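Local coordinates for putative methylthioribose-1-phosphate isomerase (Pyrococcus horikoshii OT3, PDB 6A34), which probably catalyses the isomerisation of 5-methylthioribose 1-phosphate to 5-methylthioribulose 1-phosphate, a step of the methionine salvage pathway, at residues Val44-Met54 / Ala92-Arg100; Val17-Met26 / Ala64-Glu75. One frame throughout, in Å; residues are numbered along the deposited sequence.

Contact 1: Val44-Met54 / Ala92-Arg100; sequences VEEVAEAIKNM and AYEILKNTR
A48 and I51 of helix 44-52 meet L96 and T99 at the C-terminal end of helix 82-97. The two helices run nearly parallel, 19° apart with axes 9.4 Å from each other at closest, and their backbones come close from A48 and L96 on to K52 and T99. A48 CB touches both T99 CG2 (3.7 Å) and I95 CG2 (3.8 Å). The tight part lies just beyond, where T99 CB comes within 3.5 Å of I51 CG2, closer than usual carbon packing. With chi1 at 44°, OG1 sits between the T99 backbone N and carbonyl carbon, where it donates to L96 O over 2.8 Å, tilted from the carbonyl plane; this ties the hydroxyl back to the last turn of its own helix. L96 CD2 reaches A48 CB and V47 CG1, and L70 of helix 59-76 lies against L96 from outside the pair. Packing is looser on the solvent side: I95 is exposed, E45 only grazes its CD1, and the K52 chain lies with CG near T99 O while its end leads away to a long salt bridge with E49. At the C-terminal end R100, bent at chi2 and chi3, brings NH2 to I51 O (2.7 Å); the bond is weak, with an N-H...O angle of 116°. M54 CG sits over one guanidinium face, 3.5 Å from R100 NH1, where the chain leaves helix 44-52 through a Schellman motif. R100 NH2 also bonds weakly to V56 O. Together these contacts probably bias the orientation of the guanidinium, consistent with its predicted part in binding the substrate.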
loop_
_atom_site.group_PDB
_atom_site.type_symbol
_atom_site.label_atom_id
_atom_site.label_comp_id
_atom_site.label_asym_id
_atom_site.label_seq_id
_atom_site.Cartn_x
_atom_site.Cartn_y
_atom_site.Cartn_z
ATOM N N VAL A 44 -0.249 34.558 -18.789
ATOM C CA VAL A 44 -0.924 33.310 -19.150
ATOM C C VAL A 44 0.118 32.182 -19.192
ATOM O O VAL A 44 -0.223 31.044 -18.837
ATOM C CB VAL A 44 -1.814 33.376 -20.415
ATOM C CG1 VAL A 44 -2.252 34.779 -20.760
ATOM C CG2 VAL A 44 -1.214 32.688 -21.614
ATOM N N GLU A 45 1.369 32.529 -19.542
ATOM C CA GLU A 45 2.513 31.587 -19.611
ATOM C C GLU A 45 2.769 30.954 -18.241
ATOM O O GLU A 45 2.972 29.761 -18.166
ATOM C CB GLU A 45 3.817 32.268 -20.043
ATOM C CG GLU A 45 3.832 32.725 -21.489
ATOM C CD GLU A 45 3.072 34.012 -21.785
ATOM O OE1 GLU A 45 2.796 34.804 -20.833
ATOM O OE2 GLU A 45 2.742 34.219 -22.975
ATOM N N GLU A 46 2.762 31.780 -17.186
ATOM C CA GLU A 46 2.897 31.342 -15.784
ATOM C C GLU A 46 1.781 30.352 -15.383
ATOM O O GLU A 46 2.046 29.417 -14.644
ATOM C CB GLU A 46 2.889 32.534 -14.820
ATOM C CG GLU A 46 4.085 33.468 -14.950
ATOM C CD GLU A 46 4.048 34.697 -14.041
ATOM O OE1 GLU A 46 2.970 34.995 -13.471
ATOM O OE2 GLU A 46 5.102 35.371 -13.903
ATOM N N VAL A 47 0.535 30.598 -15.816
ATOM C CA VAL A 47 -0.626 29.733 -15.525
ATOM C C VAL A 47 -0.452 28.404 -16.278
ATOM O O VAL A 47 -0.700 27.331 -15.741
ATOM C CB VAL A 47 -1.951 30.424 -15.931
ATOM C CG1 VAL A 47 -3.148 29.492 -15.918
ATOM C CG2 VAL A 47 -2.240 31.653 -15.088
ATOM N N ALA A 48 -0.045 28.492 -17.548
ATOM C CA ALA A 48 0.146 27.306 -18.379
ATOM C C ALA A 48 1.208 26.404 -17.733
ATOM O O ALA A 48 0.995 25.215 -17.550
ATOM C CB ALA A 48 0.516 27.704 -19.800
ATOM N N GLU A 49 2.338 27.004 -17.365
ATOM C CA GLU A 49 3.439 26.290 -16.748
ATOM C C GLU A 49 2.947 25.596 -15.456
ATOM O O GLU A 49 3.304 24.450 -15.196
ATOM C CB GLU A 49 4.606 27.264 -16.533
ATOM C CG GLU A 49 5.890 26.627 -16.018
ATOM C CD GLU A 49 6.436 25.456 -16.834
ATOM O OE1 GLU A 49 6.240 25.442 -18.085
ATOM O OE2 GLU A 49 7.051 24.548 -16.209
ATOM N N ALA A 50 2.098 26.276 -14.675
ATOM C CA ALA A 50 1.573 25.775 -13.385
ATOM C C ALA A 50 0.616 24.597 -13.608
ATOM O O ALA A 50 0.503 23.726 -12.761
ATOM C CB ALA A 50 0.917 26.892 -12.618
ATOM N N ILE A 51 -0.037 24.532 -14.771
ATOM C CA ILE A 51 -0.803 23.342 -15.119
ATOM C C ILE A 51 0.156 22.186 -15.469
ATOM O O ILE A 51 -0.034 21.085 -14.981
ATOM C CB ILE A 51 -1.799 23.635 -16.252
ATOM C CG1 ILE A 51 -2.970 24.488 -15.756
ATOM C CG2 ILE A 51 -2.285 22.345 -16.898
ATOM C CD1 ILE A 51 -3.552 25.371 -16.821
ATOM N N LYS A 52 1.144 22.443 -16.333
ATOM C CA LYS A 52 2.139 21.430 -16.759
ATOM C C LYS A 52 2.943 20.894 -15.563
ATOM O O LYS A 52 3.206 19.704 -15.501
ATOM C CB LYS A 52 3.147 22.009 -17.757
ATOM C CG LYS A 52 2.784 21.921 -19.234
ATOM C CD LYS A 52 4.005 21.900 -20.173
ATOM C CE LYS A 52 5.164 22.761 -19.699
ATOM N NZ LYS A 52 6.167 22.998 -20.764
ATOM N N ASN A 53 3.375 21.819 -14.702
ATOM C CA ASN A 53 4.018 21.661 -13.377
ATOM C C ASN A 53 3.249 20.775 -12.384
ATOM O O ASN A 53 3.828 20.353 -11.393
ATOM C CB ASN A 53 4.036 23.001 -12.617
ATOM C CG ASN A 53 5.422 23.570 -12.485
ATOM O OD1 ASN A 53 6.382 22.815 -12.536
ATOM N ND2 ASN A 53 5.536 24.874 -12.305
ATOM N N MET A 54 1.923 20.673 -12.548
ATOM C CA MET A 54 0.997 20.111 -11.539
ATOM C C MET A 54 1.093 20.867 -10.192
ATOM O O MET A 54 0.906 20.292 -9.091
ATOM C CB MET A 54 1.233 18.606 -11.391
ATOM C CG MET A 54 1.035 17.901 -12.736
ATOM S SD MET A 54 1.188 16.097 -12.728
ATOM C CE MET A 54 1.299 15.770 -14.490
ATOM N N ALA A 92 -3.632 32.426 -26.820
ATOM C CA ALA A 92 -3.706 32.105 -25.420
ATOM C C ALA A 92 -4.480 30.785 -25.214
ATOM O O ALA A 92 -4.116 29.975 -24.371
ATOM C CB ALA A 92 -4.311 33.268 -24.672
ATOM N N TYR A 93 -5.542 30.583 -25.991
ATOM C CA TYR A 93 -6.312 29.349 -25.989
ATOM C C TYR A 93 -5.404 28.145 -26.265
ATOM O O TYR A 93 -5.478 27.152 -25.552
ATOM C CB TYR A 93 -7.437 29.424 -27.016
ATOM C CG TYR A 93 -8.061 28.107 -27.396
ATOM C CD1 TYR A 93 -9.086 27.557 -26.643
ATOM C CD2 TYR A 93 -7.629 27.409 -28.518
ATOM C CE1 TYR A 93 -9.677 26.351 -26.995
ATOM C CE2 TYR A 93 -8.191 26.187 -28.867
ATOM C CZ TYR A 93 -9.225 25.658 -28.108
ATOM O OH TYR A 93 -9.806 24.473 -28.464
ATOM N N GLU A 94 -4.556 28.271 -27.289
ATOM C CA GLU A 94 -3.635 27.228 -27.731
ATOM C C GLU A 94 -2.557 26.949 -26.679
ATOM O O GLU A 94 -2.240 25.795 -26.430
ATOM C CB GLU A 94 -2.958 27.601 -29.053
ATOM C CG GLU A 94 -3.855 27.410 -30.258
ATOM C CD GLU A 94 -4.252 25.966 -30.518
ATOM O OE1 GLU A 94 -5.468 25.714 -30.697
ATOM O OE2 GLU A 94 -3.344 25.094 -30.538
ATOM N N ILE A 95 -1.967 27.995 -26.105
ATOM C CA ILE A 95 -0.961 27.816 -25.073
ATOM C C ILE A 95 -1.543 26.981 -23.917
ATOM O O ILE A 95 -0.901 26.073 -23.388
ATOM C CB ILE A 95 -0.419 29.183 -24.622
ATOM C CG1 ILE A 95 0.473 29.799 -25.709
ATOM C CG2 ILE A 95 0.311 29.074 -23.293
ATOM C CD1 ILE A 95 1.043 31.187 -25.379
ATOM N N LEU A 96 -2.791 27.254 -23.543
ATOM C CA LEU A 96 -3.383 26.635 -22.384
ATOM C C LEU A 96 -3.879 25.217 -22.723
ATOM O O LEU A 96 -3.883 24.309 -21.848
ATOM C CB LEU A 96 -4.502 27.552 -21.881
ATOM C CG LEU A 96 -4.013 28.867 -21.273
ATOM C CD1 LEU A 96 -5.116 29.906 -21.212
ATOM C CD2 LEU A 96 -3.425 28.616 -19.895
ATOM N N LYS A 97 -4.297 25.028 -23.980
ATOM C CA LYS A 97 -4.785 23.745 -24.468
ATOM C C LYS A 97 -3.674 22.690 -24.355
ATOM O O LYS A 97 -3.936 21.566 -23.913
ATOM C CB LYS A 97 -5.275 23.888 -25.912
ATOM C CG LYS A 97 -6.120 22.735 -26.430
ATOM C CD LYS A 97 -6.374 22.816 -27.912
ATOM C CE LYS A 97 -7.542 21.952 -28.333
ATOM N NZ LYS A 97 -8.151 22.426 -29.599
ATOM N N ASN A 98 -2.439 23.084 -24.706
ATOM C CA ASN A 98 -1.282 22.186 -24.885
ATOM C C ASN A 98 -0.431 22.135 -23.605
ATOM O O ASN A 98 0.788 22.224 -23.649
ATOM C CB ASN A 98 -0.455 22.612 -26.104
ATOM C CG ASN A 98 -1.303 22.800 -27.350
ATOM O OD1 ASN A 98 -1.200 23.819 -28.031
ATOM N ND2 ASN A 98 -2.161 21.838 -27.651
ATOM N N THR A 99 -1.086 22.012 -22.452
ATOM C CA THR A 99 -0.380 21.818 -21.195
ATOM C C THR A 99 -0.444 20.326 -20.853
ATOM O O THR A 99 0.580 19.655 -20.751
ATOM C CB THR A 99 -0.941 22.726 -20.095
ATOM O OG1 THR A 99 -2.367 22.675 -20.162
ATOM C CG2 THR A 99 -0.456 24.156 -20.213
ATOM N N ARG A 100 -1.679 19.842 -20.701
ATOM C CA ARG A 100 -2.024 18.432 -20.577
ATOM C C ARG A 100 -3.118 18.164 -21.606
ATOM O O ARG A 100 -4.303 18.283 -21.287
ATOM C CB ARG A 100 -2.443 18.099 -19.137
ATOM C CG ARG A 100 -1.273 17.810 -18.200
ATOM C CD ARG A 100 -1.346 18.531 -16.862
ATOM N NE ARG A 100 -1.912 17.734 -15.780
ATOM C CZ ARG A 100 -2.104 18.164 -14.529
ATOM N NH1 ARG A 100 -2.284 17.275 -13.563
ATOM N NH2 ARG A 100 -2.101 19.462 -14.236
#

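Contact 2: Val17-Met26 / Ala64-Glu75; sequences VEYKNKSVYM and AAAGFGLALYAE
Y19 lies against F68, A71, L72 and E75 along one side of helix 59-76. Its CB sits over a face of the F68 ring, 3.6 Å from the centroid, a CH-pi contact. The two rings are near parallel, planes 13° apart, but slid so far that they barely overlap. A71 CB covers a face of the Y19 ring, offset toward the rim, and L72 CB approaches CE1. With CG anti to the backbone N (chi1 -176°), the ring runs along the helix and carries OH to E75, where it donates to OE1 over 2.6 Å. The carboxylate oxygen is met on its anti side, 27° out of plane. Water 1 donates to the same OE1 and accepts from K22 N at 2.9 Å, so two donors grip this oxygen and join the helix to the turn. Strands 17-20 and 23-27 form a beta hairpin closed by a type I' turn from K20 to S23, and helix 59-76 packs lengthwise on one face of it, running roughly with strand 17-20 and against strand 23-27. At the other end of the hairpin V17 CG1 meets A65 CB (4.0 Å) and the edge of the F68 ring, while the extended M26 chain brings CE to A65 CB (3.8 Å). V24, from the second strand, sets CG2 against F68 CB at 3.9 Å. Farther out, Y137 of helix 125-157 meets the F68 ring edge-to-face and gives its OH to Y19 O, holding both aromatic residues. Strand 38-41 extends the hairpin into a three-stranded antiparallel sheet through backbone bonds V24-F41 and M26-E39.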
loop_
_atom_site.group_PDB
_atom_site.type_symbol
_atom_site.label_atom_id
_atom_site.label_comp_id
_atom_site.label_asym_id
_atom_site.label_seq_id
_atom_site.Cartn_x
_atom_site.Cartn_y
_atom_site.Cartn_z
ATOM N N VAL A 17 -8.029 27.158 -6.689
ATOM C CA VAL A 17 -7.737 28.110 -7.739
ATOM C C VAL A 17 -8.754 29.244 -7.580
ATOM O O VAL A 17 -9.974 28.947 -7.466
ATOM C CB VAL A 17 -7.866 27.491 -9.148
ATOM C CG1 VAL A 17 -7.433 28.459 -10.234
ATOM C CG2 VAL A 17 -7.102 26.194 -9.291
ATOM N N GLU A 18 -8.263 30.494 -7.648
ATOM C CA GLU A 18 -9.060 31.745 -7.486
ATOM C C GLU A 18 -8.566 32.775 -8.530
ATOM O O GLU A 18 -7.382 32.760 -8.954
ATOM C CB GLU A 18 -8.878 32.284 -6.062
ATOM C CG GLU A 18 -10.138 32.721 -5.332
ATOM C CD GLU A 18 -9.865 32.863 -3.834
ATOM O OE1 GLU A 18 -8.855 33.529 -3.506
ATOM O OE2 GLU A 18 -10.592 32.240 -2.991
ATOM N N TYR A 19 -9.470 33.658 -8.971
ATOM C CA TYR A 19 -9.095 34.783 -9.848
ATOM C C TYR A 19 -9.540 36.094 -9.199
ATOM O O TYR A 19 -10.712 36.246 -8.882
ATOM C CB TYR A 19 -9.695 34.636 -11.243
ATOM C CG TYR A 19 -9.271 35.703 -12.214
ATOM C CD1 TYR A 19 -7.969 35.756 -12.681
ATOM C CD2 TYR A 19 -10.166 36.651 -12.683
ATOM C CE1 TYR A 19 -7.555 36.737 -13.558
ATOM C CE2 TYR A 19 -9.778 37.621 -13.596
ATOM C CZ TYR A 19 -8.467 37.665 -14.030
ATOM O OH TYR A 19 -8.063 38.612 -14.916
ATOM N N LYS A 20 -8.578 37.008 -9.008
ATOM C CA LYS A 20 -8.771 38.245 -8.230
ATOM C C LYS A 20 -7.719 39.252 -8.702
ATOM O O LYS A 20 -6.585 38.869 -8.907
ATOM C CB LYS A 20 -8.637 37.893 -6.739
ATOM C CG LYS A 20 -8.936 39.001 -5.739
ATOM C CD LYS A 20 -8.800 38.577 -4.263
ATOM C CE LYS A 20 -7.389 38.240 -3.793
ATOM N NZ LYS A 20 -7.195 36.791 -3.521
ATOM N N ASN A 21 -8.081 40.523 -8.897
ATOM C CA ASN A 21 -7.058 41.569 -9.216
ATOM C C ASN A 21 -6.138 41.165 -10.387
ATOM O O ASN A 21 -4.904 41.289 -10.284
ATOM C CB ASN A 21 -6.105 41.821 -8.047
ATOM C CG ASN A 21 -6.820 42.003 -6.733
ATOM O OD1 ASN A 21 -6.545 41.272 -5.774
ATOM N ND2 ASN A 21 -7.742 42.953 -6.701
ATOM N N LYS A 22 -6.715 40.637 -11.472
ATOM C CA LYS A 22 -5.950 40.279 -12.676
ATOM C C LYS A 22 -4.852 39.262 -12.358
ATOM O O LYS A 22 -3.837 39.215 -13.033
ATOM C CB LYS A 22 -5.328 41.529 -13.307
ATOM C CG LYS A 22 -6.304 42.671 -13.565
ATOM C CD LYS A 22 -5.693 43.746 -14.435
ATOM C CE LYS A 22 -6.713 44.617 -15.136
ATOM N NZ LYS A 22 -7.136 45.752 -14.288
ATOM N N SER A 23 -5.083 38.416 -11.350
ATOM C CA SER A 23 -4.124 37.403 -10.978
ATOM C C SER A 23 -4.826 36.070 -10.679
ATOM O O SER A 23 -5.889 36.024 -10.006
ATOM C CB SER A 23 -3.312 37.893 -9.814
ATOM O OG SER A 23 -2.459 38.944 -10.227
ATOM N N VAL A 24 -4.230 34.985 -11.183
ATOM C CA VAL A 24 -4.668 33.638 -10.859
ATOM C C VAL A 24 -3.894 33.161 -9.630
ATOM O O VAL A 24 -2.669 33.191 -9.614
ATOM C CB VAL A 24 -4.493 32.676 -12.044
ATOM C CG1 VAL A 24 -4.964 31.274 -11.692
ATOM C CG2 VAL A 24 -5.217 33.173 -13.281
ATOM N N TYR A 25 -4.620 32.752 -8.592
ATOM C CA TYR A 25 -4.004 32.258 -7.344
ATOM C C TYR A 25 -4.269 30.758 -7.196
ATOM O O TYR A 25 -5.391 30.364 -7.282
ATOM C CB TYR A 25 -4.579 32.985 -6.127
ATOM C CG TYR A 25 -4.322 34.475 -6.047
ATOM C CD1 TYR A 25 -5.034 35.374 -6.832
ATOM C CD2 TYR A 25 -3.427 35.003 -5.125
ATOM C CE1 TYR A 25 -4.835 36.744 -6.737
ATOM C CE2 TYR A 25 -3.217 36.371 -5.017
ATOM C CZ TYR A 25 -3.925 37.254 -5.823
ATOM O OH TYR A 25 -3.729 38.607 -5.727
ATOM N N MET A 26 -3.222 29.961 -6.929
ATOM C CA MET A 26 -3.303 28.498 -6.814
ATOM C C MET A 26 -2.585 28.034 -5.544
ATOM O O MET A 26 -1.414 28.398 -5.288
ATOM C CB MET A 26 -2.634 27.781 -7.989
ATOM C CG MET A 26 -3.120 28.211 -9.336
ATOM S SD MET A 26 -2.325 27.222 -10.598
ATOM C CE MET A 26 -2.836 28.043 -12.107
ATOM N N ALA A 64 -10.698 25.144 -14.180
ATOM C CA ALA A 64 -10.914 26.509 -13.740
ATOM C C ALA A 64 -9.643 27.335 -13.968
ATOM O O ALA A 64 -9.736 28.503 -14.377
ATOM C CB ALA A 64 -11.359 26.550 -12.291
ATOM N N ALA A 65 -8.475 26.733 -13.697
ATOM C CA ALA A 65 -7.218 27.427 -13.866
ATOM C C ALA A 65 -7.086 27.878 -15.323
ATOM O O ALA A 65 -6.717 29.007 -15.580
ATOM C CB ALA A 65 -6.039 26.583 -13.443
ATOM N N ALA A 66 -7.404 26.989 -16.260
ATOM C CA ALA A 66 -7.220 27.274 -17.674
ATOM C C ALA A 66 -8.184 28.377 -18.109
ATOM O O ALA A 66 -7.828 29.224 -18.934
ATOM C CB ALA A 66 -7.477 26.035 -18.477
ATOM N N GLY A 67 -9.425 28.276 -17.613
ATOM C CA GLY A 67 -10.450 29.221 -17.876
ATOM C C GLY A 67 -10.061 30.593 -17.347
ATOM O O GLY A 67 -10.267 31.574 -18.019
ATOM N N PHE A 68 -9.493 30.636 -16.136
ATOM C CA PHE A 68 -9.027 31.895 -15.555
ATOM C C PHE A 68 -7.785 32.423 -16.268
ATOM O O PHE A 68 -7.461 33.572 -16.112
ATOM C CB PHE A 68 -8.752 31.743 -14.063
ATOM C CG PHE A 68 -10.012 31.683 -13.246
ATOM C CD1 PHE A 68 -11.095 32.485 -13.553
ATOM C CD2 PHE A 68 -10.108 30.837 -12.161
ATOM C CE1 PHE A 68 -12.243 32.448 -12.789
ATOM C CE2 PHE A 68 -11.268 30.785 -11.412
ATOM C CZ PHE A 68 -12.333 31.580 -11.730
ATOM N N GLY A 69 -7.079 31.557 -17.006
ATOM C CA GLY A 69 -5.972 31.979 -17.858
ATOM C C GLY A 69 -6.444 32.827 -19.028
ATOM O O GLY A 69 -5.744 33.757 -19.446
ATOM N N LEU A 70 -7.631 32.511 -19.553
ATOM C CA LEU A 70 -8.249 33.333 -20.591
ATOM C C LEU A 70 -8.829 34.628 -20.013
ATOM O O LEU A 70 -8.776 35.648 -20.653
ATOM C CB LEU A 70 -9.312 32.503 -21.306
ATOM C CG LEU A 70 -8.738 31.311 -22.079
ATOM C CD1 LEU A 70 -9.850 30.460 -22.632
ATOM C CD2 LEU A 70 -7.817 31.784 -23.199
ATOM N N ALA A 71 -9.430 34.559 -18.825
ATOM C CA ALA A 71 -9.904 35.746 -18.118
ATOM C C ALA A 71 -8.723 36.705 -17.942
ATOM O O ALA A 71 -8.822 37.879 -18.284
ATOM C CB ALA A 71 -10.499 35.367 -16.787
ATOM N N LEU A 72 -7.603 36.167 -17.453
ATOM C CA LEU A 72 -6.384 36.932 -17.264
ATOM C C LEU A 72 -5.981 37.566 -18.605
ATOM O O LEU A 72 -5.696 38.765 -18.668
ATOM C CB LEU A 72 -5.271 36.048 -16.699
ATOM C CG LEU A 72 -3.936 36.758 -16.479
ATOM C CD1 LEU A 72 -4.009 37.698 -15.294
ATOM C CD2 LEU A 72 -2.813 35.772 -16.259
ATOM N N TYR A 73 -6.010 36.775 -19.674
ATOM C CA TYR A 73 -5.688 37.289 -20.979
ATOM C C TYR A 73 -6.595 38.481 -21.304
ATOM O O TYR A 73 -6.122 39.507 -21.802
ATOM C CB TYR A 73 -5.814 36.235 -22.078
ATOM C CG TYR A 73 -5.681 36.880 -23.424
ATOM C CD1 TYR A 73 -4.446 37.334 -23.879
ATOM C CD2 TYR A 73 -6.805 37.129 -24.192
ATOM C CE1 TYR A 73 -4.331 38.022 -25.082
ATOM C CE2 TYR A 73 -6.706 37.811 -25.394
ATOM C CZ TYR A 73 -5.469 38.260 -25.838
ATOM O OH TYR A 73 -5.421 38.915 -27.028
ATOM N N ALA A 74 -7.899 38.329 -21.052
ATOM C CA ALA A 74 -8.882 39.346 -21.419
ATOM C C ALA A 74 -8.613 40.679 -20.688
ATOM O O ALA A 74 -8.717 41.748 -21.285
ATOM C CB ALA A 74 -10.272 38.823 -21.134
ATOM N N GLU A 75 -8.255 40.619 -19.400
ATOM C CA GLU A 75 -8.068 41.816 -18.562
ATOM C C GLU A 75 -6.666 42.447 -18.719
ATOM O O GLU A 75 -6.425 43.518 -18.216
ATOM C CB GLU A 75 -8.385 41.450 -17.108
ATOM C CG GLU A 75 -9.868 41.150 -16.920
ATOM C CD GLU A 75 -10.358 41.135 -15.487
ATOM O OE1 GLU A 75 -9.617 40.637 -14.609
ATOM O OE2 GLU A 75 -11.477 41.641 -15.252
HETATM O O HOH W 1 -9.605 40.829 -11.994
#

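How the contacts relate
Helix 59-76, one side of contact 2, also packs on both helices of contact 1; the contact centres lie 12 Å apart on the same side of the chain's centre. Along the chain the segments alternate: hairpin 17-26, helix 44-52, helix 59-76, then helix 82-97, so each contact joins elements separated by one of the other's. They touch directly, V47 CG2 meeting V24 CG2 and L96 CD1 meeting A66 O at 3.6 Å. Hairpin, strand 38-41 and the three helices thus share one packed unit, backed by helices 104-119 and 125-157. Contact 1 ends at R100, a predicted substrate-binding residue, whose side chain is about 8 Å from that of A65 in contact 2.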